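Local coordinates for hypothetical protein (Sebaldella termitidis, PDB 4M1A) that is of unknown function but forms a trimer of alpha/beta subunits and belongs to the DUF1904 family of the MIF clan, at residues 1-13 with 53-65. Residues are numbered along the deposited sequence; the frame is centred on the assembly and turned at random.
Sequences MPHIRVRGAEKEK and DGLVFIEVLWFDR
Leu61 lays CD2 over one face of the Arg5 guanidinium, 3.7 Å from NH2, while a water in plane at its edge bridges Arg5 NH1 to Glu59 OE1. Arg7 NH2 donates a hydrogen bond within a salt bridge to Glu59 OE1 (2.9 Å), the oxygen tilted 20° from the guanidinium plane. Both waters lie in that plane at its edge, the second accepting a hydrogen bond from NE; this water and Glu59 CG also edge the Phe57 ring. With CG wedged between backbone N and carbonyl carbon (chi1 64°), Arg7 lies against Phe57, CG to CB 3.5 Å, and the bend at chi3 brings NH2 to Glu59. A leucine in its place would probably leave Glu59 OE1, and Glu39 of the second subunit, without their ionic partner. On the other face Ile4 CG2 meets Ile58 CG2 at 3.8 Å, and Val6 packs on Val56 and Ile58. Backbone hydrogen bonds join His3 to Leu61, Arg5 to Glu59 and Arg7 to Phe57. This antiparallel pair is central in a mixed five-stranded sheet, between 37-47 and 89-95; helix 67-82 covers the Ile58 face, whereas the arginine face meets both other subunits, Glu59 bridging to Arg5 of the second, a trimer consistent with the MIF clan.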
loop_
_atom_site.group_PDB
_atom_site.type_symbol
_atom_site.label_atom_id
_atom_site.label_comp_id
_atom_site.label_asym_id
_atom_site.label_seq_id
_atom_site.Cartn_x
_atom_site.Cartn_y
_atom_site.Cartn_z
HETATM N N MSE A 1 11.297 -11.228 -4.631
HETATM C CA MSE A 1 10.086 -10.592 -5.176
HETATM C C MSE A 1 9.504 -11.712 -6.049
HETATM O O MSE A 1 10.158 -12.749 -6.049
HETATM C CB MSE A 1 10.675 -9.342 -5.833
HETATM C CG MSE A 1 10.415 -9.484 -7.296
HETATM SE SE MSE A 1 11.922 -9.648 -8.535
HETATM C CE MSE A 1 12.432 -11.551 -8.469
ATOM N N PRO A 2 8.341 -11.545 -6.830
ATOM C CA PRO A 2 7.386 -10.439 -6.948
ATOM C C PRO A 2 6.120 -10.607 -6.118
ATOM O O PRO A 2 5.678 -11.715 -5.855
ATOM C CB PRO A 2 7.024 -10.409 -8.446
ATOM C CG PRO A 2 8.240 -11.047 -9.080
ATOM C CD PRO A 2 8.562 -12.153 -8.156
ATOM N N HIS A 3 5.560 -9.483 -5.762
ATOM C CA HIS A 3 4.358 -9.434 -4.925
ATOM C C HIS A 3 3.232 -8.740 -5.635
ATOM O O HIS A 3 3.347 -7.559 -5.971
ATOM C CB HIS A 3 4.658 -8.727 -3.598
ATOM C CG HIS A 3 5.832 -9.295 -2.906
ATOM N ND1 HIS A 3 5.811 -10.538 -2.290
ATOM C CD2 HIS A 3 7.093 -8.836 -2.790
ATOM C CE1 HIS A 3 7.014 -10.808 -1.830
ATOM N NE2 HIS A 3 7.808 -9.783 -2.111
ATOM N N ILE A 4 2.155 -9.473 -5.925
ATOM C CA ILE A 4 1.066 -8.938 -6.733
ATOM C C ILE A 4 -0.081 -8.697 -5.743
ATOM O O ILE A 4 -0.439 -9.628 -4.938
ATOM C CB ILE A 4 0.556 -9.996 -7.752
ATOM C CG1 ILE A 4 1.602 -10.435 -8.809
ATOM C CG2 ILE A 4 -0.617 -9.496 -8.534
ATOM C CD1 ILE A 4 2.904 -9.882 -8.858
ATOM N N ARG A 5 -0.708 -7.506 -5.802
ATOM C CA ARG A 5 -1.845 -7.186 -5.002
ATOM C C ARG A 5 -2.982 -6.708 -5.804
ATOM O O ARG A 5 -2.805 -5.847 -6.666
ATOM C CB ARG A 5 -1.511 -6.063 -3.997
ATOM C CG ARG A 5 -0.369 -6.464 -3.124
ATOM C CD ARG A 5 0.100 -5.273 -2.330
ATOM N NE ARG A 5 1.220 -5.677 -1.479
ATOM C CZ ARG A 5 1.989 -4.835 -0.785
ATOM N NH1 ARG A 5 1.757 -3.518 -0.796
ATOM N NH2 ARG A 5 2.939 -5.355 -0.047
ATOM N N VAL A 6 -4.167 -7.230 -5.500
ATOM C CA VAL A 6 -5.354 -6.897 -6.261
ATOM C C VAL A 6 -6.399 -6.297 -5.336
ATOM O O VAL A 6 -6.741 -6.876 -4.306
ATOM C CB VAL A 6 -5.963 -8.155 -6.983
ATOM C CG1 VAL A 6 -7.124 -7.721 -7.831
ATOM C CG2 VAL A 6 -4.954 -8.860 -7.905
ATOM N N ARG A 7 -6.960 -5.174 -5.757
ATOM C CA ARG A 7 -8.075 -4.556 -5.087
ATOM C C ARG A 7 -9.149 -4.244 -6.061
ATOM O O ARG A 7 -8.924 -4.211 -7.285
ATOM C CB ARG A 7 -7.680 -3.244 -4.419
ATOM C CG ARG A 7 -7.221 -2.135 -5.316
ATOM C CD ARG A 7 -6.637 -0.972 -4.503
ATOM N NE ARG A 7 -5.320 -1.351 -4.028
ATOM C CZ ARG A 7 -4.843 -0.993 -2.868
ATOM N NH1 ARG A 7 -5.599 -0.209 -2.124
ATOM N NH2 ARG A 7 -3.648 -1.435 -2.424
ATOM N N GLY A 8 -10.350 -4.042 -5.555
ATOM C CA GLY A 8 -11.486 -3.744 -6.442
ATOM C C GLY A 8 -12.207 -4.979 -7.007
ATOM O O GLY A 8 -13.138 -4.846 -7.779
ATOM N N ALA A 9 -11.738 -6.180 -6.747
ATOM C CA ALA A 9 -12.351 -7.402 -7.278
ATOM C C ALA A 9 -12.802 -8.239 -6.133
ATOM O O ALA A 9 -12.220 -8.218 -5.072
ATOM C CB ALA A 9 -11.303 -8.204 -8.142
ATOM N N GLU A 10 -13.762 -9.123 -6.391
ATOM C CA GLU A 10 -14.184 -10.127 -5.395
ATOM C C GLU A 10 -13.057 -11.048 -5.035
ATOM O O GLU A 10 -12.292 -11.472 -5.898
ATOM C CB GLU A 10 -15.366 -10.938 -5.993
ATOM C CG GLU A 10 -16.683 -10.184 -6.031
ATOM C CD GLU A 10 -17.186 -9.883 -7.436
ATOM O OE1 GLU A 10 -16.441 -9.234 -8.222
ATOM O OE2 GLU A 10 -18.334 -10.286 -7.755
ATOM N N LYS A 11 -12.977 -11.408 -3.746
ATOM C CA LYS A 11 -11.937 -12.257 -3.210
ATOM C C LYS A 11 -11.819 -13.580 -3.963
ATOM O O LYS A 11 -10.715 -14.056 -4.263
ATOM C CB LYS A 11 -12.195 -12.471 -1.746
ATOM C CG LYS A 11 -11.148 -13.239 -1.016
ATOM C CD LYS A 11 -11.481 -13.477 0.485
ATOM C CE LYS A 11 -11.330 -12.209 1.308
ATOM N NZ LYS A 11 -12.085 -12.145 2.621
ATOM N N GLU A 12 -12.959 -14.207 -4.238
ATOM C CA GLU A 12 -12.889 -15.485 -4.961
ATOM C C GLU A 12 -12.358 -15.348 -6.379
ATOM O O GLU A 12 -11.697 -16.313 -6.827
ATOM C CB GLU A 12 -14.286 -16.143 -4.998
ATOM C CG GLU A 12 -14.384 -17.435 -5.803
ATOM C CD GLU A 12 -15.887 -17.768 -6.006
ATOM O OE1 GLU A 12 -16.657 -17.520 -5.044
ATOM O OE2 GLU A 12 -16.309 -18.155 -7.130
ATOM N N LYS A 13 -12.648 -14.219 -7.039
ATOM C CA LYS A 13 -12.105 -13.891 -8.408
ATOM C C LYS A 13 -10.579 -13.710 -8.370
ATOM O O LYS A 13 -9.851 -14.212 -9.270
ATOM C CB LYS A 13 -12.837 -12.731 -9.082
ATOM C CG LYS A 13 -14.354 -12.929 -9.236
ATOM C CD LYS A 13 -14.583 -14.245 -9.969
ATOM C CE LYS A 13 -16.057 -14.357 -10.446
ATOM N NZ LYS A 13 -16.613 -15.642 -9.989
ATOM N N ASP A 53 -18.218 0.925 -7.743
ATOM C CA ASP A 53 -17.674 -0.334 -8.198
ATOM C C ASP A 53 -16.133 -0.207 -8.354
ATOM O O ASP A 53 -15.396 -1.212 -8.376
ATOM C CB ASP A 53 -18.335 -0.628 -9.539
ATOM C CG ASP A 53 -17.689 -1.744 -10.250
ATOM O OD1 ASP A 53 -18.274 -2.850 -10.256
ATOM O OD2 ASP A 53 -16.586 -1.511 -10.780
ATOM N N GLY A 54 -15.636 1.041 -8.420
ATOM C CA GLY A 54 -14.213 1.305 -8.535
ATOM C C GLY A 54 -13.707 0.661 -9.849
ATOM O O GLY A 54 -14.420 0.626 -10.889
ATOM N N LEU A 55 -12.496 0.103 -9.803
ATOM C CA LEU A 55 -11.961 -0.572 -10.969
ATOM C C LEU A 55 -11.237 -1.794 -10.429
ATOM O O LEU A 55 -11.178 -1.939 -9.230
ATOM C CB LEU A 55 -11.077 0.407 -11.696
ATOM C CG LEU A 55 -9.718 0.907 -11.200
ATOM C CD1 LEU A 55 -9.479 2.244 -11.902
ATOM C CD2 LEU A 55 -9.627 1.155 -9.714
ATOM N N VAL A 56 -10.593 -2.596 -11.264
ATOM C CA VAL A 56 -9.695 -3.645 -10.759
ATOM C C VAL A 56 -8.307 -2.996 -10.797
ATOM O O VAL A 56 -7.886 -2.479 -11.844
ATOM C CB VAL A 56 -9.727 -4.904 -11.576
ATOM C CG1 VAL A 56 -8.684 -5.850 -11.019
ATOM C CG2 VAL A 56 -11.146 -5.470 -11.482
ATOM N N PHE A 57 -7.703 -2.837 -9.625
ATOM C CA PHE A 57 -6.404 -2.163 -9.492
ATOM C C PHE A 57 -5.348 -3.150 -8.958
ATOM O O PHE A 57 -5.499 -3.712 -7.867
ATOM C CB PHE A 57 -6.531 -0.929 -8.576
ATOM C CG PHE A 57 -5.314 -0.062 -8.548
ATOM C CD1 PHE A 57 -4.227 -0.375 -7.807
ATOM C CD2 PHE A 57 -5.315 1.179 -9.198
ATOM C CE1 PHE A 57 -3.088 0.422 -7.795
ATOM C CE2 PHE A 57 -4.194 2.016 -9.120
ATOM C CZ PHE A 57 -3.108 1.628 -8.423
ATOM N N ILE A 58 -4.296 -3.353 -9.749
ATOM C CA ILE A 58 -3.294 -4.324 -9.510
ATOM C C ILE A 58 -1.961 -3.667 -9.326
ATOM O O ILE A 58 -1.518 -2.847 -10.186
ATOM C CB ILE A 58 -3.213 -5.393 -10.626
ATOM C CG1 ILE A 58 -4.556 -5.991 -10.832
ATOM C CG2 ILE A 58 -2.153 -6.495 -10.282
ATOM C CD1 ILE A 58 -4.681 -6.810 -12.128
ATOM N N GLU A 59 -1.319 -3.970 -8.183
ATOM C CA GLU A 59 0.058 -3.503 -7.930
ATOM C C GLU A 59 0.999 -4.675 -8.081
ATOM O O GLU A 59 0.669 -5.785 -7.629
ATOM C CB GLU A 59 0.161 -2.917 -6.518
ATOM C CG GLU A 59 -0.679 -1.714 -6.301
ATOM C CD GLU A 59 -1.029 -1.337 -4.839
ATOM O OE1 GLU A 59 -1.426 -2.247 -4.018
ATOM O OE2 GLU A 59 -0.996 -0.063 -4.612
ATOM N N VAL A 60 2.150 -4.471 -8.723
ATOM C CA VAL A 60 3.185 -5.469 -8.843
ATOM C C VAL A 60 4.420 -4.868 -8.168
ATOM O O VAL A 60 5.009 -3.897 -8.683
ATOM C CB VAL A 60 3.503 -5.751 -10.309
ATOM C CG1 VAL A 60 4.651 -6.711 -10.433
ATOM C CG2 VAL A 60 2.242 -6.330 -10.991
ATOM N N LEU A 61 4.820 -5.454 -7.072
ATOM C CA LEU A 61 6.072 -5.064 -6.378
ATOM C C LEU A 61 7.154 -6.018 -6.773
ATOM O O LEU A 61 7.083 -7.229 -6.495
ATOM C CB LEU A 61 5.876 -5.075 -4.849
ATOM C CG LEU A 61 4.999 -4.019 -4.209
ATOM C CD1 LEU A 61 3.533 -4.210 -4.538
ATOM C CD2 LEU A 61 5.198 -4.037 -2.679
ATOM N N TRP A 62 8.215 -5.503 -7.436
ATOM C CA TRP A 62 9.265 -6.374 -7.917
ATOM C C TRP A 62 10.579 -5.632 -8.105
ATOM O O TRP A 62 10.604 -4.371 -8.086
ATOM C CB TRP A 62 8.872 -7.038 -9.237
ATOM C CG TRP A 62 8.708 -6.155 -10.441
ATOM C CD1 TRP A 62 8.798 -4.797 -10.541
ATOM C CD2 TRP A 62 8.541 -6.638 -11.760
ATOM N NE1 TRP A 62 8.659 -4.414 -11.878
ATOM C CE2 TRP A 62 8.475 -5.539 -12.622
ATOM C CE3 TRP A 62 8.365 -7.947 -12.282
ATOM C CZ2 TRP A 62 8.291 -5.691 -14.029
ATOM C CZ3 TRP A 62 8.228 -8.084 -13.649
ATOM C CH2 TRP A 62 8.152 -6.973 -14.490
ATOM N N PHE A 63 11.635 -6.410 -8.290
ATOM C CA PHE A 63 12.907 -5.877 -8.821
ATOM C C PHE A 63 12.647 -5.616 -10.325
ATOM O O PHE A 63 12.244 -6.502 -11.061
ATOM C CB PHE A 63 14.105 -6.796 -8.521
ATOM C CG PHE A 63 14.335 -6.991 -7.040
ATOM C CD1 PHE A 63 14.644 -5.929 -6.253
ATOM C CD2 PHE A 63 14.220 -8.224 -6.448
ATOM C CE1 PHE A 63 14.806 -6.099 -4.877
ATOM C CE2 PHE A 63 14.423 -8.400 -5.086
ATOM C CZ PHE A 63 14.681 -7.328 -4.294
ATOM N N ASP A 64 12.847 -4.384 -10.738
ATOM C CA ASP A 64 12.335 -3.971 -12.026
ATOM C C ASP A 64 13.002 -4.735 -13.131
ATOM O O ASP A 64 14.144 -5.141 -13.011
ATOM C CB ASP A 64 12.558 -2.492 -12.289
ATOM C CG ASP A 64 11.704 -1.953 -13.458
ATOM O OD1 ASP A 64 10.587 -2.509 -13.796
ATOM O OD2 ASP A 64 12.174 -0.933 -13.994
ATOM N N ARG A 65 12.237 -4.952 -14.173
ATOM C CA ARG A 65 12.694 -5.617 -15.373
ATOM C C ARG A 65 12.350 -4.690 -16.504
ATOM O O ARG A 65 11.737 -3.644 -16.301
ATOM C CB ARG A 65 11.979 -6.937 -15.515
ATOM C CG ARG A 65 12.669 -8.058 -14.782
ATOM C CD ARG A 65 11.640 -8.872 -14.100
ATOM N NE ARG A 65 12.208 -10.012 -13.391
ATOM C CZ ARG A 65 12.124 -10.249 -12.085
ATOM N NH1 ARG A 65 11.573 -9.387 -11.232
ATOM N NH2 ARG A 65 12.658 -11.361 -11.621
HETATM O O HOH W 1 -0.443 -2.003 -1.628
HETATM O O HOH W 2 -3.696 -3.242 -5.314
#